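Side-chain contacts in putative polyketide synthase (Brevibacillus brevis, PDB 6HP2), which carries, in the part crystallised, an S-adenosylmethionine-dependent O-methyltransferase domain of a polyketide synthase that is probably involved in making the antibiotic bacillaene: residues A[88-93]-A[320-325]; A[224-229]-A[297-302]. One frame throughout, in Å; residues are numbered along the deposited sequence.

From the N terminus, the chain runs through helix 70-88, which contains the cofactor-binding Arg84, and enters the loop 88-93 before the first strand of the Rossmann-like sheet. Interaction 1 joins that loop to helix 316-326, near the end of the ordered chain, and so closes a loop of 226 residues that holds every strand of the central sheet. Interaction 2 lies wholly within it. It closes a shorter loop of 67 residues, joining helix 221-230 to helix 299-310 beyond the last long strand. The two contacts do not touch: their centres are 26 Å apart and their nearest atoms about 14 Å. One ties early to late chain, the other two helices of the C-terminal half.

Interaction 1 (A[88-93]-A[320-325])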
ATOM      1  N   PHE A  88      -0.307 -10.092   0.951  1.00 22.16           N
ATOM      2  CA  PHE A  88      -1.463 -10.835   1.416  1.00 21.01           C
ATOM      3  C   PHE A  88      -1.196 -12.330   1.691  1.00 24.56           C
ATOM      4  O   PHE A  88      -2.118 -13.046   2.119  1.00 26.30           O
ATOM      5  CB  PHE A  88      -2.613 -10.694   0.421  1.00 23.53           C
ATOM      6  CG  PHE A  88      -3.341  -9.322   0.475  1.00 24.67           C
ATOM      7  CD1 PHE A  88      -4.293  -9.062   1.434  1.00 29.00           C
ATOM      8  CD2 PHE A  88      -3.100  -8.356  -0.488  1.00 23.51           C
ATOM      9  CE1 PHE A  88      -4.950  -7.887   1.494  1.00 32.46           C
ATOM     10  CE2 PHE A  88      -3.747  -7.145  -0.455  1.00 23.84           C
ATOM     11  CZ  PHE A  88      -4.682  -6.897   0.544  1.00 29.43           C
ATOM     12  N   CYS A  89      -0.002 -12.835   1.442  1.00 24.16           N
ATOM     13  CA  CYS A  89       0.150 -14.291   1.289  1.00 26.64           C
ATOM     14  C   CYS A  89       0.214 -15.077   2.600  1.00 28.55           C
ATOM     15  O   CYS A  89       0.339 -16.325   2.546  1.00 29.51           O
ATOM     16  CB  CYS A  89       1.392 -14.624   0.467  1.00 26.37           C
ATOM     17  SG  CYS A  89       2.964 -14.400   1.336  1.00 29.12           S
ATOM     18  N   LYS A  90       0.104 -14.405   3.762  1.00 23.84           N
ATOM     19  CA  LYS A  90       0.005 -15.093   5.050  1.00 30.16           C
ATOM     20  C   LYS A  90      -1.421 -15.078   5.603  1.00 27.49           C
ATOM     21  O   LYS A  90      -1.650 -15.576   6.672  1.00 31.76           O
ATOM     22  CB  LYS A  90       0.940 -14.472   6.119  1.00 30.18           C
ATOM     23  CG  LYS A  90       2.401 -14.507   5.729  1.00 37.30           C
ATOM     24  CD  LYS A  90       2.958 -15.889   5.661  1.00 42.06           C
ATOM     25  CE  LYS A  90       4.475 -15.873   5.273  1.00 43.78           C
ATOM     26  NZ  LYS A  90       5.320 -15.158   6.258  1.00 52.86           N
ATOM     27  N   GLU A  91      -2.374 -14.479   4.918  1.00 25.98           N
ATOM     28  CA  GLU A  91      -3.725 -14.333   5.424  1.00 28.78           C
ATOM     29  C   GLU A  91      -4.564 -15.530   5.022  1.00 30.00           C
ATOM     30  O   GLU A  91      -4.328 -16.152   3.986  1.00 26.28           O
ATOM     31  CB  GLU A  91      -4.329 -13.046   4.869  1.00 34.39           C
ATOM     32  CG  GLU A  91      -3.393 -11.859   5.078  1.00 34.19           C
ATOM     33  CD  GLU A  91      -2.835 -11.777   6.518  1.00 53.32           C
ATOM     34  OE1 GLU A  91      -3.659 -11.847   7.474  1.00 46.75           O
ATOM     35  OE2 GLU A  91      -1.565 -11.658   6.683  1.00 45.46           O
ATOM     36  N   ASN A  92      -5.489 -15.888   5.884  1.00 26.26           N
ATOM     37  CA  ASN A  92      -6.477 -16.941   5.637  1.00 28.66           C
ATOM     38  C   ASN A  92      -7.802 -16.246   5.346  1.00 31.01           C
ATOM     39  O   ASN A  92      -8.479 -15.760   6.273  1.00 29.81           O
ATOM     40  CB  ASN A  92      -6.603 -17.883   6.837  1.00 29.03           C
ATOM     41  CG  ASN A  92      -7.626 -18.953   6.616  1.00 27.87           C
ATOM     42  OD1 ASN A  92      -8.418 -18.841   5.729  1.00 32.07           O
ATOM     43  ND2 ASN A  92      -7.618 -19.996   7.443  1.00 29.32           N
ATOM     44  N   PHE A  93      -8.162 -16.164   4.056  1.00 28.51           N
ATOM     45  CA  PHE A  93      -9.368 -15.421   3.712  1.00 35.22           C
ATOM     46  C   PHE A  93     -10.626 -16.213   4.054  1.00 35.11           C
ATOM     47  O   PHE A  93     -11.723 -15.638   4.106  1.00 30.89           O
ATOM     48  CB  PHE A  93      -9.382 -15.060   2.230  1.00 33.06           C
ATOM     49  CG  PHE A  93      -8.519 -13.931   1.892  1.00 27.21           C
ATOM     50  CD1 PHE A  93      -7.154 -14.106   1.717  1.00 30.54           C
ATOM     51  CD2 PHE A  93      -9.050 -12.665   1.699  1.00 32.22           C
ATOM     52  CE1 PHE A  93      -6.331 -13.054   1.392  1.00 26.68           C
ATOM     53  CE2 PHE A  93      -8.200 -11.609   1.369  1.00 31.87           C
ATOM     54  CZ  PHE A  93      -6.855 -11.805   1.212  1.00 27.45           C
ATOM     55  N   LEU A 320       9.355 -12.971  -1.526  1.00 26.10           N
ATOM     56  CA  LEU A 320       8.754 -13.425  -2.775  1.00 26.01           C
ATOM     57  C   LEU A 320       9.085 -14.887  -3.034  1.00 31.99           C
ATOM     58  O   LEU A 320       8.209 -15.686  -3.380  1.00 26.02           O
ATOM     59  CB  LEU A 320       9.260 -12.565  -3.934  1.00 27.43           C
ATOM     60  CG  LEU A 320       8.872 -12.912  -5.345  1.00 31.48           C
ATOM     61  CD1 LEU A 320       7.331 -12.876  -5.559  1.00 33.29           C
ATOM     62  CD2 LEU A 320       9.598 -11.939  -6.319  1.00 32.45           C
ATOM     63  N   ALA A 321      10.357 -15.258  -2.862  1.00 28.89           N
ATOM     64  CA  ALA A 321      10.757 -16.643  -3.100  1.00 35.61           C
ATOM     65  C   ALA A 321      10.108 -17.592  -2.087  1.00 31.86           C
ATOM     66  O   ALA A 321       9.761 -18.739  -2.415  1.00 30.47           O
ATOM     67  CB  ALA A 321      12.280 -16.727  -3.061  1.00 40.11           C
ATOM     68  N   GLU A 322       9.949 -17.134  -0.851  1.00 32.08           N
ATOM     69  CA  GLU A 322       9.252 -17.939   0.156  1.00 35.99           C
ATOM     70  C   GLU A 322       7.800 -18.147  -0.251  1.00 25.35           C
ATOM     71  O   GLU A 322       7.260 -19.238  -0.168  1.00 30.13           O
ATOM     72  CB  GLU A 322       9.321 -17.260   1.529  1.00 53.42           C
ATOM     73  CG  GLU A 322       8.637 -18.036   2.668  1.00 50.45           C
ATOM     74  CD  GLU A 322       8.479 -17.218   3.936  1.00 60.05           C
ATOM     75  OE1 GLU A 322       8.878 -17.702   5.004  1.00 72.44           O
ATOM     76  OE2 GLU A 322       7.932 -16.102   3.887  1.00 63.46           O
ATOM     77  N   MET A 323       7.126 -17.090  -0.675  1.00 25.22           N
ATOM     78  CA  MET A 323       5.758 -17.242  -1.180  1.00 25.01           C
ATOM     79  C   MET A 323       5.651 -18.248  -2.312  1.00 25.55           C
ATOM     80  O   MET A 323       4.810 -19.152  -2.278  1.00 29.79           O
ATOM     81  CB  MET A 323       5.216 -15.866  -1.624  1.00 24.39           C
ATOM     82  CG  MET A 323       3.820 -15.947  -2.094  1.00 26.24           C
ATOM     83  SD  MET A 323       3.183 -14.388  -2.742  1.00 28.03           S
ATOM     84  CE  MET A 323       3.929 -14.572  -4.345  1.00 24.78           C
ATOM     85  N   ILE A 324       6.464 -18.093  -3.344  1.00 28.47           N
ATOM     86  CA  ILE A 324       6.413 -19.022  -4.473  1.00 29.54           C
ATOM     87  C   ILE A 324       6.690 -20.449  -4.016  1.00 28.31           C
ATOM     88  O   ILE A 324       6.014 -21.398  -4.435  1.00 32.87           O
ATOM     89  CB  ILE A 324       7.397 -18.571  -5.568  1.00 33.24           C
ATOM     90  CG1 ILE A 324       6.935 -17.221  -6.152  1.00 32.76           C
ATOM     91  CG2 ILE A 324       7.547 -19.627  -6.638  1.00 35.19           C
ATOM     92  CD1 ILE A 324       7.967 -16.581  -7.056  1.00 43.48           C
ATOM     93  N   ASN A 325       7.675 -20.622  -3.157  1.00 31.11           N
ATOM     94  CA  ASN A 325       7.994 -21.956  -2.663  1.00 38.18           C
ATOM     95  C   ASN A 325       6.866 -22.556  -1.820  1.00 34.79           C
ATOM     96  O   ASN A 325       6.685 -23.764  -1.833  1.00 34.51           O
ATOM     97  CB  ASN A 325       9.279 -21.901  -1.830  1.00 67.06           C
ATOM     98  CG  ASN A 325       9.709 -23.268  -1.329  1.00102.23           C
ATOM     99  OD1 ASN A 325       9.760 -23.524  -0.125  1.00143.77           O
ATOM    100  ND2 ASN A 325      10.009 -24.160  -2.264  1.00 86.98           N
TER
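Cys89 and Met323 have the nearest pair of CA atoms across the contact, 6.8 Å apart. Cys89 and Lys90 form the corners of a type I beta turn running from Phe88 to Glu91, closed by Glu91 N to Phe88 O at 3.2 Å, whereas 320-325 is regular helix throughout. A turn corner thus meets the side of a helix. Cys89 points its side chain at that helix, and its CB lies 3.7 Å from Met323 SD. Cys89 SG, flanked by N and C of its own backbone (chi1 74°), rests instead alongside the methionine chain, 3.9 Å from Met323 CG. Met323 starts extended, with CG anti to its backbone N (chi1 -178°), and bends only at its sulfur (chi3 81°). Both residues are buried, and Met323 also packs on Gln85 and Val86 of helix 70-88 and on Ile329. In this class I methyltransferase fold, helix 70-88 and the turn lead into strand 98-101, the first strand of the central sheet along the chain. The contact therefore seats helix 316-326 against the entry to that sheet, with the Met323 side chain about 9 Å from that of Arg84, a residue of the S-adenosylhomocysteine site. The more open side is charged. Lys90 reaches out from the turn toward the helix and meets Glu322 at about a right angle, its NZ 3.7 Å from Glu322 OE2, a long salt bridge; Lys90 CE is almost as close to that oxygen. The ammonium has its stronger partner in Glu237 of strand 233-240, while Glu322 OE2 also makes a weak, long ion pair with Arg314.

Interaction 2 (A[224-229]-A[297-302]); sequences WIELLA and LTYTKR
Ala229 packs tightly against both Arg302 and Tyr299 in this helix-helix contact. The CA atoms of Ala229 and Arg302 are 5.2 Å apart, and Ala229 CB lies 3.7 Å from Arg302 CB. On its other flank Ala229 CB is 3.6 Å from Tyr299 CE1, an oblique approach to the ring. Near the C-terminal end of helix 221-230, the carbonyl of Ala229 is gripped by two N-H groups of one guanidinium. Arg302 NE bonds to Ala229 O at 2.9 Å, in the carbonyl plane and on a lone pair, but the bond is bent (N-H...O 146°) and the oxygen is slightly tilted out of the guanidinium plane. Arg302 NH2 adds a weak bond to Ala229 O at 3.1 Å. The bend at chi3 (-67°) turns the guanidinium back toward the start of its own helix, with Thr298 O and Tyr299 CA above one face, near its rim.

The outer side is looser. There the Tyr299 OH meets the aliphatic part of Glu226, 3.3 Å from Glu226 CG, and Glu226 O lies at the ring edge. The carboxylate, turned 47° from the ring plane, bonds to Gln222 instead.

The end of helix 221-230 probably favours the buried arginine's charge, while the start of helix 299-310 would act against it; bonds to Ala229 O and, through NH1, to Ala294 O hold the guanidinium.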
ATOM      1  N   TRP A 224       7.843   5.173  13.942  1.00 23.59           N
ATOM      2  CA  TRP A 224       6.981   4.051  13.590  1.00 22.92           C
ATOM      3  C   TRP A 224       6.871   3.054  14.728  1.00 24.81           C
ATOM      4  O   TRP A 224       5.779   2.568  15.048  1.00 25.26           O
ATOM      5  CB  TRP A 224       7.540   3.348  12.343  1.00 23.48           C
ATOM      6  CG  TRP A 224       7.016   3.855  11.057  1.00 22.64           C
ATOM      7  CD1 TRP A 224       7.701   4.498  10.087  1.00 23.90           C
ATOM      8  CD2 TRP A 224       5.709   3.608  10.522  1.00 22.77           C
ATOM      9  NE1 TRP A 224       6.894   4.712   8.992  1.00 34.47           N
ATOM     10  CE2 TRP A 224       5.661   4.184   9.240  1.00 24.52           C
ATOM     11  CE3 TRP A 224       4.567   2.976  11.028  1.00 27.85           C
ATOM     12  CZ2 TRP A 224       4.507   4.183   8.441  1.00 26.89           C
ATOM     13  CZ3 TRP A 224       3.405   2.964  10.213  1.00 30.75           C
ATOM     14  CH2 TRP A 224       3.407   3.548   8.940  1.00 32.52           C
ATOM     15  N   ILE A 225       7.994   2.784  15.387  1.00 29.60           N
ATOM     16  CA  ILE A 225       8.009   1.905  16.543  1.00 27.94           C
ATOM     17  C   ILE A 225       7.012   2.379  17.590  1.00 34.22           C
ATOM     18  O   ILE A 225       6.196   1.602  18.119  1.00 30.20           O
ATOM     19  CB  ILE A 225       9.434   1.845  17.116  1.00 22.52           C
ATOM     20  CG1 ILE A 225      10.345   1.087  16.151  1.00 31.71           C
ATOM     21  CG2 ILE A 225       9.426   1.267  18.594  1.00 31.99           C
ATOM     22  CD1 ILE A 225      11.855   1.184  16.561  1.00 36.29           C
ATOM     23  N   GLU A 226       7.104   3.649  17.940  1.00 24.25           N
ATOM     24  CA  GLU A 226       6.272   4.240  18.984  1.00 23.55           C
ATOM     25  C   GLU A 226       4.826   4.476  18.553  1.00 29.36           C
ATOM     26  O   GLU A 226       3.902   4.317  19.372  1.00 32.61           O
ATOM     27  CB  GLU A 226       6.920   5.539  19.439  1.00 35.77           C
ATOM     28  CG  GLU A 226       8.255   5.290  20.169  1.00 35.21           C
ATOM     29  CD  GLU A 226       9.068   6.580  20.417  1.00 46.64           C
ATOM     30  OE1 GLU A 226       8.608   7.708  20.108  1.00 50.99           O
ATOM     31  OE2 GLU A 226      10.213   6.430  20.860  1.00 44.72           O
ATOM     32  N   LEU A 227       4.625   4.870  17.300  1.00 28.80           N
ATOM     33  CA  LEU A 227       3.279   5.084  16.793  1.00 29.30           C
ATOM     34  C   LEU A 227       2.486   3.778  16.840  1.00 30.48           C
ATOM     35  O   LEU A 227       1.350   3.736  17.316  1.00 32.37           O
ATOM     36  CB  LEU A 227       3.335   5.612  15.364  1.00 31.15           C
ATOM     37  CG  LEU A 227       2.011   5.725  14.589  1.00 34.08           C
ATOM     38  CD1 LEU A 227       1.119   6.744  15.287  1.00 27.82           C
ATOM     39  CD2 LEU A 227       2.271   6.123  13.140  1.00 36.03           C
ATOM     40  N   LEU A 228       3.080   2.700  16.344  1.00 31.15           N
ATOM     41  CA  LEU A 228       2.412   1.407  16.375  1.00 30.37           C
ATOM     42  C   LEU A 228       2.211   0.933  17.803  1.00 30.84           C
ATOM     43  O   LEU A 228       1.096   0.585  18.171  1.00 26.65           O
ATOM     44  CB  LEU A 228       3.195   0.367  15.581  1.00 29.01           C
ATOM     45  CG  LEU A 228       3.366   0.676  14.121  1.00 27.35           C
ATOM     46  CD1 LEU A 228       4.219  -0.414  13.464  1.00 30.97           C
ATOM     47  CD2 LEU A 228       2.034   0.778  13.382  1.00 29.65           C
ATOM     48  N   ALA A 229       3.284   0.931  18.626  1.00 31.15           N
ATOM     49  CA  ALA A 229       3.186   0.476  20.006  1.00 29.75           C
ATOM     50  C   ALA A 229       2.121   1.274  20.759  1.00 34.42           C
ATOM     51  O   ALA A 229       1.368   0.722  21.560  1.00 29.22           O
ATOM     52  CB  ALA A 229       4.544   0.635  20.750  1.00 28.52           C
ATOM     53  N   LEU A 297       0.400  -6.918  25.895  1.00 55.39           N
ATOM     54  CA  LEU A 297       1.814  -6.625  26.034  1.00 51.90           C
ATOM     55  C   LEU A 297       1.961  -5.191  26.538  1.00 44.61           C
ATOM     56  O   LEU A 297       1.160  -4.315  26.193  1.00 48.43           O
ATOM     57  CB  LEU A 297       2.498  -6.809  24.684  1.00 58.21           C
ATOM     58  CG  LEU A 297       3.883  -7.394  24.552  1.00 57.87           C
ATOM     59  CD1 LEU A 297       4.001  -8.695  25.350  1.00 60.70           C
ATOM     60  CD2 LEU A 297       4.242  -7.638  23.088  1.00 52.82           C
ATOM     61  N   THR A 298       2.967  -4.956  27.383  1.00 41.68           N
ATOM     62  CA  THR A 298       3.212  -3.578  27.797  1.00 45.29           C
ATOM     63  C   THR A 298       3.672  -2.721  26.595  1.00 39.66           C
ATOM     64  O   THR A 298       4.117  -3.223  25.546  1.00 41.58           O
ATOM     65  CB  THR A 298       4.248  -3.502  28.916  1.00 51.15           C
ATOM     66  OG1 THR A 298       5.549  -3.819  28.415  1.00 42.95           O
ATOM     67  CG2 THR A 298       3.901  -4.484  30.084  1.00 58.84           C
ATOM     68  N   TYR A 299       3.499  -1.401  26.725  1.00 41.78           N
ATOM     69  CA  TYR A 299       3.964  -0.504  25.672  1.00 46.73           C
ATOM     70  C   TYR A 299       5.444  -0.717  25.426  1.00 45.92           C
ATOM     71  O   TYR A 299       5.884  -0.827  24.284  1.00 46.99           O
ATOM     72  CB  TYR A 299       3.692   0.955  26.056  1.00 41.56           C
ATOM     73  CG  TYR A 299       4.358   1.954  25.163  1.00 37.03           C
ATOM     74  CD1 TYR A 299       3.737   2.416  23.998  1.00 32.98           C
ATOM     75  CD2 TYR A 299       5.605   2.463  25.477  1.00 36.54           C
ATOM     76  CE1 TYR A 299       4.380   3.313  23.156  1.00 38.53           C
ATOM     77  CE2 TYR A 299       6.240   3.367  24.648  1.00 39.78           C
ATOM     78  CZ  TYR A 299       5.617   3.806  23.512  1.00 40.92           C
ATOM     79  OH  TYR A 299       6.243   4.771  22.709  1.00 36.47           O
ATOM     80  N   THR A 300       6.232  -0.798  26.512  1.00 51.39           N
ATOM     81  CA  THR A 300       7.676  -0.945  26.363  1.00 41.47           C
ATOM     82  C   THR A 300       8.021  -2.220  25.602  1.00 35.62           C
ATOM     83  O   THR A 300       8.922  -2.220  24.764  1.00 42.53           O
ATOM     84  CB  THR A 300       8.347  -0.907  27.728  1.00 48.43           C
ATOM     85  OG1 THR A 300       7.962   0.315  28.374  1.00 53.69           O
ATOM     86  CG2 THR A 300       9.855  -0.959  27.590  1.00 52.62           C
ATOM     87  N   LYS A 301       7.304  -3.307  25.869  1.00 37.93           N
ATOM     88  CA  LYS A 301       7.575  -4.565  25.185  1.00 40.32           C
ATOM     89  C   LYS A 301       7.118  -4.515  23.738  1.00 33.77           C
ATOM     90  O   LYS A 301       7.745  -5.118  22.846  1.00 36.76           O
ATOM     91  CB  LYS A 301       6.878  -5.714  25.918  1.00 46.80           C
ATOM     92  CG  LYS A 301       7.605  -6.168  27.213  1.00 72.59           C
ATOM     93  CD  LYS A 301       8.960  -6.788  26.893  1.00 83.07           C
ATOM     94  CE  LYS A 301       9.522  -7.559  28.066  1.00 87.88           C
ATOM     95  NZ  LYS A 301       9.747  -6.687  29.247  1.00 98.76           N
ATOM     96  N   ARG A 302       6.036  -3.797  23.471  1.00 32.66           N
ATOM     97  CA  ARG A 302       5.667  -3.576  22.078  1.00 30.23           C
ATOM     98  C   ARG A 302       6.752  -2.806  21.341  1.00 37.19           C
ATOM     99  O   ARG A 302       7.062  -3.117  20.171  1.00 34.86           O
ATOM    100  CB  ARG A 302       4.331  -2.855  21.994  1.00 38.57           C
ATOM    101  CG  ARG A 302       3.155  -3.703  22.533  1.00 42.43           C
ATOM    102  CD  ARG A 302       1.786  -3.182  22.108  1.00 46.94           C
ATOM    103  NE  ARG A 302       1.427  -1.906  22.682  1.00 48.53           N
ATOM    104  CZ  ARG A 302       0.656  -1.752  23.752  1.00 45.25           C
ATOM    105  NH1 ARG A 302       0.138  -2.807  24.375  1.00 41.75           N
ATOM    106  NH2 ARG A 302       0.385  -0.542  24.199  1.00 44.96           N
TER